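Local atomic coordinates of ComZ (Thermus thermophilus, PDB entry 6QVI), a protein that probably serves as a DNA receptor at the pilus tip in natural competence, built from a pseudopilin-like domain that carries a beta-solenoid domain. Residues Gln137-Gly142 and Gly468-Asn473; Leu182-Asp187 and Leu208-Arg213; Ala396-Leu401 and Lys501-Ala506; Leu419-Thr424 and His447-Val452; Leu427-Ala432 and Val495-Pro500. All blocks are in the same frame, centred on the assembly; numbering follows the deposited sequence.

Overall arrangement
All five contacts lie in the beta-solenoid region or in the loops beside it, and they belong to the fold rather than to any identified site. Interactions 4 and 5 are the closest pair, with centres about 9 Å apart: Met449 SD packs on Phe428 CB, and His431 on Pro421. Interaction 3 lies about 10 Å from interaction 5, centre to centre, joined to it by a hydrogen bond from Asn503 ND2 to Asn430 O. Interaction 1 continues through Ser469 and Ile471 into Val452 of interaction 4, and through Gly468 into strand 491-496 of interaction 5. Interaction 2 meets interaction 5 where Tyr186 and Leu208 pack on Tyr496 O; its centre is about 24 Å from that of interaction 3.

Interaction 1 of 5, residues Gln137-Gly142 and Gly468-Asn473; sequences QAIFAG and GSVISN
Ile139 and Val470 meet through their first torsions: CG1 lies beside the backbone N and opposite the carbonyl carbon in both (chi1 -73° and -44°), but the CG2 branches differ, that of Ile139 anti to N and that of Val470 between N and the carbonyl carbon. The two branched chains lie side by side, Ile139 CG1 touching Val470 CG2 at 3.8 Å. On the other face of the sheet Phe140 CB packs on Ile471 CG1 at 4.0 Å, while the phenyl ring leads away to stack with Tyr161. Strands 139-141 and 469-472 run parallel, their axes 4° apart, as strands of stacked coils do in a beta-solenoid, although these two are far apart in the sequence. Beta-branched Ile139, Val470 and Ile471 suit the extended chain, and apolar residues pair across the strands. Three straight bonds hold the register: Val470 N to Ala138 O at 2.8 Å, Phe140 N to Val470 O at 2.9 Å, and Ser472 N to Phe140 O at 3.1 Å, almost in line with the carbonyl. Beyond Ala141 the pairing weakens: Gly142 N bonds weakly to Ser472 O (3.0 Å) and Asn473 O, and Ser472 OG turns to Gln474 O.

Interaction 2 of 5, residues Leu182-Asp187 and Leu208-Arg213; sequences LYNRYD and LCASLR
The ring of Tyr186 is approached at a slant by Leu208, whose CD2 methyl comes to CE1 at 3.3 Å, the two side chains crossing at about a right angle. Around the same ring, Arg157, Val205 and Ile497 make further contacts, and the phenol OH is hydrogen-bonded to Tyr202 O, which anchors the far end of the ring. The second flat group is the amide of Asn184. With CG anti to the backbone N (chi1 -173°), it extends into the 208-210 loop, where OD1 accepts from Ala210 N; the modelled length of 2.5 Å is doubtfully short at this resolution. ND2 gives to Asp207 OD2, an oxygen that also takes Cys209 N. The backbone of Asn184 adds a second hold, since Leu208 N donates to Asn184 O at 3.2 Å from well above the carbonyl plane. Asparagine suits this place because one short amide can both accept and donate. Putting an alanine here removes the amide and would probably leave Ala210 N and Asp207 OD2 each short of a partner, with the loop freer to shift. Leu208 CD1 packs against the backbone, 3.6 Å from Arg185 N, and an apolar contact joins Leu182 CD2 to Ala210 CB at 4.1 Å. Cys209, with its side chain turned away, forms a disulfide with Cys51. Side-chain-to-backbone bonding of this kind pins an irregular, disulfide-tethered loop to the break in strand 180-187 of the beta-solenoid domain.

Interaction 3 of 5, residues Ala396-Leu401 and Lys501-Ala506; sequences AKSATL and KENRPA
Ser398 and Thr400, at the start of strand 398-406, face Asn503 and Pro505 of a loop that runs along the beta-solenoid. This part of the loop begins with a type II beta turn from Lys501 to Arg504, and Asn503 takes its third position with a positive phi of 65°, a conformation asparagine tolerates better than most residues with a side chain. No hydrogen bond crosses between the two segments, so they meet by van der Waals contact, and Thr400 OG1 and Asn503 ND2 find their partners elsewhere. Among the apolar and mixed contacts, Pro505 packs on the strand: its ring crosses Thr400 at about a right angle, CB lying 3.7 Å from Thr400 OG1, and the same CB is 3.7 Å from Ala399 O. Ser398 CB is 4.3 Å from Pro505 CD, and small side chains here let the rigid ring come near the strand backbone. At the other end Ala396 CB lies 4.3 Å from Asn503 CA.

Among the polar groups, Thr400 OG1 is bound by Asp373 OD1, so this hydroxyl already has a polar partner while it lies beside the proline. The Asn503 amide, carried anti to the backbone N (chi1 -171°), directs ND2 to Asn430 O. Lys397 leads away from the contact, and its ammonium end makes a cation-pi contact with Phe425. The carbonyl end of the Asn503 amide rests against the start of the strand and the residue before it, OD1 being 3.6 Å from Ser398 CB and 3.3 Å from Lys397 O, a fellow acceptor.

Interaction 4 of 5, residues Leu419-Thr424 and His447-Val452; sequences LLPDAT and HVMAPV
Leu419 and Val448 form a lone bridge between two strands that run askew, the axes of 419-421 and 447-449 being 45° apart, so that the backbones pair at one point and then diverge. Two bonds make the bridge: Leu419 N donates to His447 O at 3.0 Å, in the plane of that carbonyl, and Met449 N donates to Leu419 O at 2.9 Å. Side chains seal the crossing. Val448 CG2, held anti to its backbone N, fits against Leu419, touching CB at 3.4 Å and CD2 at 3.5 Å. In this part of the beta-solenoid, strand 419-421 pairs on one flank with strand 387-392 and strand 447-449 with 465-467, so the single bridge links the two pairs of strands where their directions differ. Beside it Leu420 CD1 packs on Met449 CB at 3.7 Å, the two chains at about a right angle. The thioether then reaches Pro421: Met449 runs extended through its first two torsions and bends at the last (chi3 -65°), with SD 3.5 Å from Pro421 CD. A flexible methionine suits this place, since it can follow the rigid ring where the strands part, and it also packs on Phe428.

Interaction 5 of 5, residues Leu427-Ala432 and Val495-Pro500; sequences LFPNHA and VYIRIP
Phe428 and Pro429 pack tightly on Ile497 and Ile499, where two loops of the beta-solenoid domain meet: one leading from strand 419-421 to strand 432-437, the other following strand 491-496. Ile497 CG2 comes to the edge of the phenyl ring, near its plane, at 3.9 Å from CD2, and Ile499 CD1 lies 3.9 Å from CZ. Ile499 holds its CG1 beside the backbone N (chi1 -45°), which lets CD1 also approach Ala432 CB at 4.2 Å. The peptide before Pro429 is cis, folding the proline back so that its CB lies over the rim of one face of the Phe428 ring while its outer atoms meet the other loop. A serine in place of Phe428 would probably open a gap beside both isoleucines and deprive Pro429 CB of the ring beneath it. Toward solvent the fit is looser. Asn430 OD1 only comes to 4.3 Å from Pro500 CG, and Arg498 turns its side chain away to a salt bridge with Glu136. No hydrogen bond crosses between the segments, so they meet by van der Waals packing. Pro429 CG sits 3.3 Å from Arg498 O and 3.8 Å from Pro500 CD.

Interaction 1 of 5, residues Gln137-Gly142 and Gly468-Asn473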
# COMPACT_ATOMS: atom_id res chain seq x y z
N GLN A 137 -1.62 0.57 -5.29
CA GLN A 137 -2.55 0.85 -6.38
C GLN A 137 -3.12 2.25 -6.18
O GLN A 137 -3.21 2.76 -5.06
CB GLN A 137 -3.65 -0.24 -6.43
CG GLN A 137 -4.48 -0.27 -5.14
CD GLN A 137 -3.85 -1.06 -4.01
OE1 GLN A 137 -3.47 -2.21 -4.19
NE2 GLN A 137 -3.67 -0.42 -2.87
N ALA A 138 -3.55 2.86 -7.29
CA ALA A 138 -4.18 4.17 -7.14
C ALA A 138 -5.57 4.03 -6.59
O ALA A 138 -6.04 4.92 -5.86
CB ALA A 138 -4.25 4.91 -8.48
N ILE A 139 -6.25 2.97 -6.93
CA ILE A 139 -7.59 2.79 -6.48
C ILE A 139 -7.85 1.41 -6.04
O ILE A 139 -7.72 0.52 -6.81
CB ILE A 139 -8.54 2.98 -7.64
CG1 ILE A 139 -8.63 4.43 -8.03
CG2 ILE A 139 -9.92 2.51 -7.30
CD1 ILE A 139 -9.56 4.63 -9.18
N PHE A 140 -8.26 1.24 -4.81
CA PHE A 140 -8.59 -0.05 -4.33
C PHE A 140 -10.07 -0.01 -4.18
O PHE A 140 -10.56 0.78 -3.46
CB PHE A 140 -7.96 -0.24 -2.99
CG PHE A 140 -8.18 -1.58 -2.43
CD1 PHE A 140 -7.18 -2.48 -2.39
CD2 PHE A 140 -9.38 -1.93 -1.95
CE1 PHE A 140 -7.37 -3.72 -1.88
CE2 PHE A 140 -9.59 -3.16 -1.43
CZ PHE A 140 -8.58 -4.06 -1.39
N ALA A 141 -10.80 -0.85 -4.89
CA ALA A 141 -12.23 -0.83 -4.82
C ALA A 141 -12.81 -1.95 -4.04
O ALA A 141 -12.29 -3.02 -4.05
CB ALA A 141 -12.82 -0.83 -6.19
N GLY A 142 -13.94 -1.72 -3.42
CA GLY A 142 -14.54 -2.72 -2.59
C GLY A 142 -15.59 -3.62 -3.12
O GLY A 142 -15.34 -4.43 -3.94
N GLY A 468 -2.09 10.55 -4.45
CA GLY A 468 -2.15 9.77 -3.24
C GLY A 468 -2.72 8.42 -3.60
O GLY A 468 -2.02 7.62 -4.23
N SER A 469 -3.95 8.12 -3.16
CA SER A 469 -4.60 6.84 -3.43
C SER A 469 -6.02 6.93 -2.89
O SER A 469 -6.27 7.64 -1.92
CB SER A 469 -3.86 5.67 -2.77
OG SER A 469 -3.48 6.02 -1.44
N VAL A 470 -6.95 6.17 -3.48
CA VAL A 470 -8.26 6.09 -2.86
C VAL A 470 -8.53 4.63 -2.61
O VAL A 470 -8.26 3.79 -3.48
CB VAL A 470 -9.38 6.77 -3.68
CG1 VAL A 470 -8.89 8.11 -4.18
CG2 VAL A 470 -10.04 5.86 -4.78
N ILE A 471 -8.88 4.33 -1.37
CA ILE A 471 -9.51 3.08 -0.95
C ILE A 471 -10.97 3.41 -0.72
O ILE A 471 -11.32 4.25 0.12
CB ILE A 471 -8.90 2.50 0.35
CG1 ILE A 471 -7.42 2.19 0.13
CG2 ILE A 471 -9.74 1.34 0.89
CD1 ILE A 471 -6.63 2.08 1.42
N SER A 472 -11.84 2.77 -1.50
CA SER A 472 -13.24 3.05 -1.30
C SER A 472 -14.07 1.90 -1.86
O SER A 472 -13.64 1.15 -2.73
CB SER A 472 -13.62 4.38 -1.97
OG SER A 472 -13.92 4.18 -3.33
N ASN A 473 -15.30 1.83 -1.38
CA ASN A 473 -16.16 0.74 -1.78
C ASN A 473 -16.70 0.95 -3.18
O ASN A 473 -16.95 -0.05 -3.88
CB ASN A 473 -17.30 0.61 -0.77
CG ASN A 473 -18.05 -0.68 -0.94
OD1 ASN A 473 -18.99 -0.76 -1.74
ND2 ASN A 473 -17.59 -1.72 -0.24

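Interaction 2 of 5, residues Leu182-Asp187 and Leu208-Arg213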
# COMPACT_ATOMS: atom_id res chain seq x y z
N LEU A 182 -5.43 3.29 -17.84
CA LEU A 182 -4.66 2.90 -16.66
C LEU A 182 -3.21 2.86 -17.10
O LEU A 182 -2.83 2.06 -17.95
CB LEU A 182 -5.14 1.55 -16.13
CG LEU A 182 -4.76 1.03 -14.74
CD1 LEU A 182 -5.53 -0.24 -14.46
CD2 LEU A 182 -3.27 0.74 -14.67
N TYR A 183 -2.40 3.75 -16.52
CA TYR A 183 -1.02 3.90 -16.92
C TYR A 183 -0.08 3.54 -15.78
O TYR A 183 -0.46 3.53 -14.60
CB TYR A 183 -0.77 5.34 -17.39
CG TYR A 183 -1.65 5.76 -18.55
CD1 TYR A 183 -2.19 4.80 -19.42
CD2 TYR A 183 -1.98 7.10 -18.78
CE1 TYR A 183 -2.98 5.16 -20.49
CE2 TYR A 183 -2.79 7.48 -19.85
CZ TYR A 183 -3.29 6.51 -20.69
OH TYR A 183 -4.09 6.83 -21.76
N ASN A 184 1.18 3.31 -16.15
CA ASN A 184 2.19 2.91 -15.17
C ASN A 184 3.32 3.92 -15.08
O ASN A 184 4.45 3.60 -14.71
CB ASN A 184 2.72 1.50 -15.43
CG ASN A 184 3.64 1.06 -14.32
OD1 ASN A 184 3.18 0.65 -13.25
ND2 ASN A 184 4.94 1.14 -14.56
N ARG A 185 3.02 5.16 -15.45
CA ARG A 185 3.92 6.25 -15.14
C ARG A 185 3.11 7.54 -15.09
O ARG A 185 1.96 7.60 -15.51
CB ARG A 185 5.04 6.30 -16.17
CG ARG A 185 4.53 6.16 -17.59
CD ARG A 185 5.26 7.04 -18.57
NE ARG A 185 4.65 8.37 -18.59
CZ ARG A 185 5.34 9.49 -18.76
NH1 ARG A 185 6.66 9.43 -18.92
NH2 ARG A 185 4.72 10.66 -18.75
N TYR A 186 3.75 8.57 -14.54
CA TYR A 186 3.18 9.90 -14.43
C TYR A 186 4.35 10.87 -14.47
O TYR A 186 5.49 10.50 -14.20
CB TYR A 186 2.32 10.10 -13.16
CG TYR A 186 3.09 10.12 -11.85
CD1 TYR A 186 2.97 9.10 -10.93
CD2 TYR A 186 3.94 11.18 -11.54
CE1 TYR A 186 3.69 9.12 -9.74
CE2 TYR A 186 4.67 11.20 -10.37
CZ TYR A 186 4.54 10.17 -9.47
OH TYR A 186 5.27 10.23 -8.30
N ASP A 187 4.07 12.11 -14.80
CA ASP A 187 5.03 13.18 -14.55
C ASP A 187 4.27 14.44 -14.17
O ASP A 187 3.38 14.86 -14.91
CB ASP A 187 5.94 13.35 -15.78
CG ASP A 187 6.76 14.61 -15.73
OD1 ASP A 187 7.96 14.53 -15.38
OD2 ASP A 187 6.17 15.68 -16.03
N LEU A 208 5.37 2.70 -11.82
CA LEU A 208 4.45 2.90 -10.71
C LEU A 208 4.10 1.61 -10.01
O LEU A 208 3.50 1.65 -8.93
CB LEU A 208 3.18 3.56 -11.22
CG LEU A 208 3.22 5.05 -11.55
CD1 LEU A 208 1.88 5.47 -12.10
CD2 LEU A 208 3.55 5.82 -10.29
N CYS A 209 4.56 0.49 -10.57
CA CYS A 209 4.25 -0.87 -10.14
C CYS A 209 2.76 -1.16 -10.29
O CYS A 209 2.15 -1.81 -9.45
CB CYS A 209 4.73 -1.12 -8.71
SG CYS A 209 6.45 -0.56 -8.46
N ALA A 210 2.19 -0.70 -11.40
CA ALA A 210 0.76 -0.83 -11.62
C ALA A 210 0.37 -2.26 -11.99
O ALA A 210 1.14 -3.00 -12.58
CB ALA A 210 0.28 0.09 -12.73
N SER A 211 -0.88 -2.61 -11.69
CA SER A 211 -1.42 -3.91 -12.06
C SER A 211 -2.92 -3.81 -11.93
O SER A 211 -3.44 -2.94 -11.22
CB SER A 211 -0.87 -5.07 -11.20
OG SER A 211 -0.79 -4.70 -9.84
N LEU A 212 -3.62 -4.71 -12.59
CA LEU A 212 -5.07 -4.83 -12.46
C LEU A 212 -5.39 -6.15 -11.80
O LEU A 212 -5.22 -7.20 -12.41
CB LEU A 212 -5.74 -4.72 -13.82
CG LEU A 212 -7.26 -4.78 -13.94
CD1 LEU A 212 -7.87 -4.09 -12.80
CD2 LEU A 212 -7.75 -4.19 -15.26
N ARG A 213 -5.91 -6.11 -10.58
CA ARG A 213 -6.28 -7.32 -9.87
C ARG A 213 -7.76 -7.25 -9.52
O ARG A 213 -8.24 -6.25 -8.98
CB ARG A 213 -5.46 -7.52 -8.59
CG ARG A 213 -3.96 -7.74 -8.82
CD ARG A 213 -3.24 -8.27 -7.57
NE ARG A 213 -2.03 -7.50 -7.30
CZ ARG A 213 -0.81 -8.01 -7.25
NH1 ARG A 213 -0.62 -9.30 -7.47
NH2 ARG A 213 0.23 -7.23 -6.99

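Interaction 3 of 5, residues Ala396-Leu401 and Lys501-Ala506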
# COMPACT_ATOMS: atom_id res chain seq x y z
N ALA A 396 7.23 12.15 13.23
CA ALA A 396 6.81 12.03 11.84
C ALA A 396 5.90 13.19 11.45
O ALA A 396 5.18 13.76 12.28
CB ALA A 396 6.11 10.70 11.60
N LYS A 397 5.93 13.53 10.16
CA LYS A 397 5.12 14.61 9.61
C LYS A 397 3.89 14.07 8.88
O LYS A 397 3.66 14.32 7.70
CB LYS A 397 5.97 15.49 8.69
CG LYS A 397 7.23 16.05 9.35
CD LYS A 397 7.83 17.17 8.50
CE LYS A 397 9.20 17.62 9.01
NZ LYS A 397 9.90 18.47 8.00
N SER A 398 3.05 13.38 9.63
CA SER A 398 1.86 12.78 9.06
C SER A 398 0.76 12.84 10.10
O SER A 398 1.02 13.06 11.29
CB SER A 398 2.11 11.34 8.57
OG SER A 398 2.27 10.42 9.64
N ALA A 399 -0.47 12.70 9.65
CA ALA A 399 -1.58 12.75 10.59
C ALA A 399 -2.82 12.28 9.85
O ALA A 399 -2.80 12.08 8.63
CB ALA A 399 -1.77 14.16 11.15
N THR A 400 -3.92 12.14 10.59
CA THR A 400 -5.17 11.67 10.02
C THR A 400 -6.32 12.50 10.56
O THR A 400 -6.31 12.93 11.72
CB THR A 400 -5.43 10.20 10.38
OG1 THR A 400 -4.22 9.45 10.17
CG2 THR A 400 -6.52 9.62 9.52
N LEU A 401 -7.32 12.70 9.70
CA LEU A 401 -8.61 13.25 10.05
C LEU A 401 -9.62 12.16 9.77
O LEU A 401 -9.75 11.71 8.62
CB LEU A 401 -8.96 14.46 9.20
CG LEU A 401 -10.18 15.32 9.58
CD1 LEU A 401 -10.17 16.55 8.66
CD2 LEU A 401 -11.58 14.60 9.61
N LYS A 501 6.76 3.72 4.09
CA LYS A 501 6.03 3.17 5.23
C LYS A 501 6.24 4.03 6.47
O LYS A 501 5.29 4.30 7.21
CB LYS A 501 6.47 1.72 5.51
CG LYS A 501 5.87 1.14 6.81
CD LYS A 501 4.59 0.32 6.53
CE LYS A 501 3.84 -0.06 7.81
NZ LYS A 501 3.14 1.15 8.40
N GLU A 502 7.47 4.49 6.71
CA GLU A 502 7.68 5.51 7.72
C GLU A 502 7.11 6.80 7.17
O GLU A 502 7.21 7.06 5.98
CB GLU A 502 9.17 5.66 8.11
CG GLU A 502 10.14 6.37 7.10
CD GLU A 502 10.89 5.40 6.18
OE1 GLU A 502 12.14 5.24 6.32
OE2 GLU A 502 10.22 4.73 5.39
N ASN A 503 6.54 7.62 8.05
CA ASN A 503 5.95 8.89 7.67
C ASN A 503 4.74 8.68 6.74
O ASN A 503 4.48 9.47 5.83
CB ASN A 503 7.03 9.80 7.02
CG ASN A 503 6.56 11.21 6.78
OD1 ASN A 503 5.39 11.54 7.02
ND2 ASN A 503 7.46 12.05 6.31
N ARG A 504 4.00 7.60 6.98
CA ARG A 504 2.71 7.24 6.41
C ARG A 504 1.65 7.37 7.47
O ARG A 504 1.86 6.85 8.58
CB ARG A 504 2.77 5.80 5.92
CG ARG A 504 1.48 5.14 5.56
CD ARG A 504 1.67 4.22 4.36
NE ARG A 504 0.55 3.28 4.28
CZ ARG A 504 -0.61 3.54 3.67
NH1 ARG A 504 -0.83 4.71 3.08
NH2 ARG A 504 -1.56 2.61 3.66
N PRO A 505 0.47 7.98 7.21
CA PRO A 505 -0.51 8.14 8.29
C PRO A 505 -0.82 6.81 8.95
O PRO A 505 -1.42 5.92 8.34
CB PRO A 505 -1.73 8.73 7.57
CG PRO A 505 -1.16 9.46 6.41
CD PRO A 505 0.05 8.68 5.97
N ALA A 506 -0.42 6.70 10.23
CA ALA A 506 -0.55 5.45 10.97
C ALA A 506 -1.99 4.93 10.96
O ALA A 506 -2.20 3.70 10.97
CB ALA A 506 -0.07 5.65 12.41

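Interaction 4 of 5, residues Leu419-Thr424 and His447-Val452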
# COMPACT_ATOMS: atom_id res chain seq x y z
N LEU A 419 -6.29 21.18 -1.90
CA LEU A 419 -5.86 20.64 -0.61
C LEU A 419 -4.44 20.11 -0.80
O LEU A 419 -4.26 18.96 -1.22
CB LEU A 419 -6.80 19.55 -0.13
CG LEU A 419 -6.35 18.87 1.15
CD1 LEU A 419 -6.02 19.92 2.21
CD2 LEU A 419 -7.38 17.87 1.65
N LEU A 420 -3.45 20.94 -0.51
CA LEU A 420 -2.06 20.56 -0.71
C LEU A 420 -1.27 20.66 0.58
O LEU A 420 -1.65 21.39 1.51
CB LEU A 420 -1.39 21.41 -1.79
CG LEU A 420 -1.85 21.30 -3.25
CD1 LEU A 420 -2.14 19.84 -3.60
CD2 LEU A 420 -3.06 22.15 -3.54
N PRO A 421 -0.12 20.03 0.63
CA PRO A 421 0.68 20.21 1.83
C PRO A 421 1.41 21.51 1.68
O PRO A 421 1.68 21.94 0.58
CB PRO A 421 1.69 19.08 1.75
CG PRO A 421 1.75 18.74 0.32
CD PRO A 421 0.39 18.97 -0.23
N ASP A 422 1.73 22.16 2.79
CA ASP A 422 2.44 23.41 2.69
C ASP A 422 3.89 23.15 2.43
O ASP A 422 4.58 22.53 3.23
CB ASP A 422 2.32 24.25 3.95
CG ASP A 422 3.54 25.10 4.17
OD1 ASP A 422 4.00 25.74 3.21
OD2 ASP A 422 4.05 25.12 5.29
N ALA A 423 4.38 23.73 1.34
CA ALA A 423 5.76 23.59 0.92
C ALA A 423 6.77 23.87 2.01
O ALA A 423 7.72 23.12 2.20
CB ALA A 423 6.02 24.51 -0.25
N THR A 424 6.55 24.97 2.71
CA THR A 424 7.42 25.40 3.77
C THR A 424 7.63 24.31 4.77
O THR A 424 8.75 23.98 5.11
CB THR A 424 6.81 26.57 4.53
OG1 THR A 424 5.93 27.32 3.68
CG2 THR A 424 7.90 27.47 5.02
N HIS A 447 -7.11 20.02 -7.24
CA HIS A 447 -5.93 19.26 -6.87
C HIS A 447 -5.98 19.02 -5.37
O HIS A 447 -5.98 19.98 -4.59
CB HIS A 447 -4.66 19.99 -7.30
CG HIS A 447 -4.59 20.27 -8.78
ND1 HIS A 447 -5.27 19.52 -9.71
CD2 HIS A 447 -3.95 21.24 -9.48
CE1 HIS A 447 -5.04 19.99 -10.92
NE2 HIS A 447 -4.24 21.04 -10.81
N VAL A 448 -6.04 17.76 -4.96
CA VAL A 448 -5.86 17.42 -3.55
C VAL A 448 -4.84 16.29 -3.47
O VAL A 448 -4.85 15.36 -4.29
CB VAL A 448 -7.19 17.07 -2.87
CG1 VAL A 448 -7.94 16.15 -3.72
CG2 VAL A 448 -6.97 16.43 -1.53
N MET A 449 -3.95 16.39 -2.50
CA MET A 449 -2.80 15.50 -2.41
C MET A 449 -2.88 14.87 -1.03
O MET A 449 -2.48 15.47 -0.03
CB MET A 449 -1.52 16.28 -2.69
CG MET A 449 -0.24 15.67 -2.21
SD MET A 449 1.15 16.67 -2.82
CE MET A 449 1.04 16.44 -4.59
N ALA A 450 -3.46 13.68 -0.99
CA ALA A 450 -3.68 13.00 0.27
C ALA A 450 -4.05 11.55 0.01
O ALA A 450 -4.72 11.26 -0.98
CB ALA A 450 -4.81 13.70 1.03
N PRO A 451 -3.65 10.61 0.87
CA PRO A 451 -4.22 9.26 0.78
C PRO A 451 -5.59 9.33 1.43
O PRO A 451 -5.77 9.98 2.46
CB PRO A 451 -3.25 8.39 1.57
CG PRO A 451 -2.72 9.31 2.60
CD PRO A 451 -2.67 10.71 1.96
N VAL A 452 -6.58 8.72 0.78
CA VAL A 452 -7.97 8.87 1.15
C VAL A 452 -8.65 7.51 1.31
O VAL A 452 -8.51 6.63 0.45
CB VAL A 452 -8.64 9.72 0.07
CG1 VAL A 452 -10.12 9.42 -0.03
CG2 VAL A 452 -8.34 11.22 0.31

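Interaction 5 of 5, residues Leu427-Ala432 and Val495-Pro500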
# COMPACT_ATOMS: atom_id res chain seq x y z
N LEU A 427 7.43 18.30 2.20
CA LEU A 427 7.00 18.02 0.84
C LEU A 427 6.54 16.57 0.71
O LEU A 427 7.04 15.67 1.39
CB LEU A 427 8.13 18.33 -0.16
CG LEU A 427 8.35 19.82 -0.45
CD1 LEU A 427 9.87 20.22 -0.65
CD2 LEU A 427 7.49 20.20 -1.63
N PHE A 428 5.58 16.37 -0.19
CA PHE A 428 5.03 15.05 -0.44
C PHE A 428 6.08 14.15 -1.08
O PHE A 428 6.80 14.58 -1.99
CB PHE A 428 3.83 15.16 -1.38
CG PHE A 428 2.72 14.21 -1.07
CD1 PHE A 428 2.03 14.30 0.12
CD2 PHE A 428 2.39 13.20 -1.96
CE1 PHE A 428 1.00 13.43 0.42
CE2 PHE A 428 1.37 12.31 -1.66
CZ PHE A 428 0.67 12.43 -0.47
N PRO A 429 6.16 12.88 -0.68
CA PRO A 429 5.27 12.31 0.32
C PRO A 429 5.92 12.21 1.69
O PRO A 429 5.57 11.31 2.46
CB PRO A 429 4.98 10.92 -0.23
CG PRO A 429 6.24 10.56 -1.00
CD PRO A 429 7.03 11.84 -1.25
N ASN A 430 6.84 13.10 1.96
CA ASN A 430 7.40 13.12 3.26
C ASN A 430 6.51 14.04 4.08
O ASN A 430 6.93 14.40 5.14
CB ASN A 430 8.79 13.68 3.22
CG ASN A 430 9.79 12.73 2.63
OD1 ASN A 430 9.43 11.68 2.14
ND2 ASN A 430 11.06 13.09 2.68
N HIS A 431 5.29 14.30 3.69
CA HIS A 431 4.44 15.16 4.46
C HIS A 431 3.08 14.88 3.94
O HIS A 431 2.71 15.37 2.90
CB HIS A 431 4.79 16.58 4.15
CG HIS A 431 3.92 17.56 4.83
ND1 HIS A 431 3.77 18.85 4.38
CD2 HIS A 431 3.14 17.45 5.93
CE1 HIS A 431 2.94 19.50 5.17
NE2 HIS A 431 2.54 18.67 6.11
N ALA A 432 2.31 14.10 4.66
CA ALA A 432 1.01 13.73 4.18
C ALA A 432 -0.10 13.80 5.20
O ALA A 432 0.09 13.51 6.35
CB ALA A 432 1.08 12.33 3.65
N VAL A 495 -3.70 9.82 -9.38
CA VAL A 495 -2.29 9.62 -9.60
C VAL A 495 -1.72 8.96 -8.36
O VAL A 495 -1.69 9.56 -7.28
CB VAL A 495 -1.59 10.94 -9.91
CG1 VAL A 495 -0.08 10.74 -10.06
CG2 VAL A 495 -2.19 11.52 -11.19
N TYR A 496 -1.31 7.71 -8.50
CA TYR A 496 -0.82 7.00 -7.35
C TYR A 496 0.57 7.50 -7.01
O TYR A 496 1.48 7.43 -7.84
CB TYR A 496 -0.84 5.50 -7.58
CG TYR A 496 -0.12 4.75 -6.49
CD1 TYR A 496 0.66 3.66 -6.78
CD2 TYR A 496 -0.31 5.08 -5.15
CE1 TYR A 496 1.29 2.97 -5.78
CE2 TYR A 496 0.34 4.39 -4.14
CZ TYR A 496 1.13 3.33 -4.46
OH TYR A 496 1.78 2.63 -3.47
N ILE A 497 0.75 7.97 -5.79
CA ILE A 497 2.04 8.39 -5.29
C ILE A 497 2.35 7.56 -4.05
O ILE A 497 1.71 7.74 -3.00
CB ILE A 497 2.08 9.88 -4.97
CG1 ILE A 497 1.82 10.70 -6.22
CG2 ILE A 497 3.41 10.28 -4.36
CD1 ILE A 497 1.98 12.20 -5.99
N ARG A 498 3.35 6.70 -4.15
CA ARG A 498 3.73 5.86 -3.03
C ARG A 498 4.14 6.73 -1.86
O ARG A 498 4.81 7.75 -2.03
CB ARG A 498 4.88 4.95 -3.45
CG ARG A 498 5.78 4.44 -2.33
CD ARG A 498 7.00 3.70 -2.91
NE ARG A 498 6.73 2.30 -3.23
CZ ARG A 498 7.44 1.57 -4.08
NH1 ARG A 498 8.49 2.09 -4.71
NH2 ARG A 498 7.11 0.29 -4.30
N ILE A 499 3.68 6.37 -0.67
CA ILE A 499 4.10 7.02 0.57
C ILE A 499 4.94 6.03 1.34
O ILE A 499 4.47 4.93 1.65
CB ILE A 499 2.92 7.56 1.39
CG1 ILE A 499 1.92 8.28 0.48
CG2 ILE A 499 3.40 8.50 2.46
CD1 ILE A 499 0.75 8.92 1.25
N PRO A 500 6.21 6.35 1.65
CA PRO A 500 7.09 5.41 2.36
C PRO A 500 6.52 4.99 3.71
O PRO A 500 5.84 5.77 4.37
CB PRO A 500 8.40 6.20 2.52
CG PRO A 500 8.04 7.64 2.27
CD PRO A 500 6.89 7.61 1.30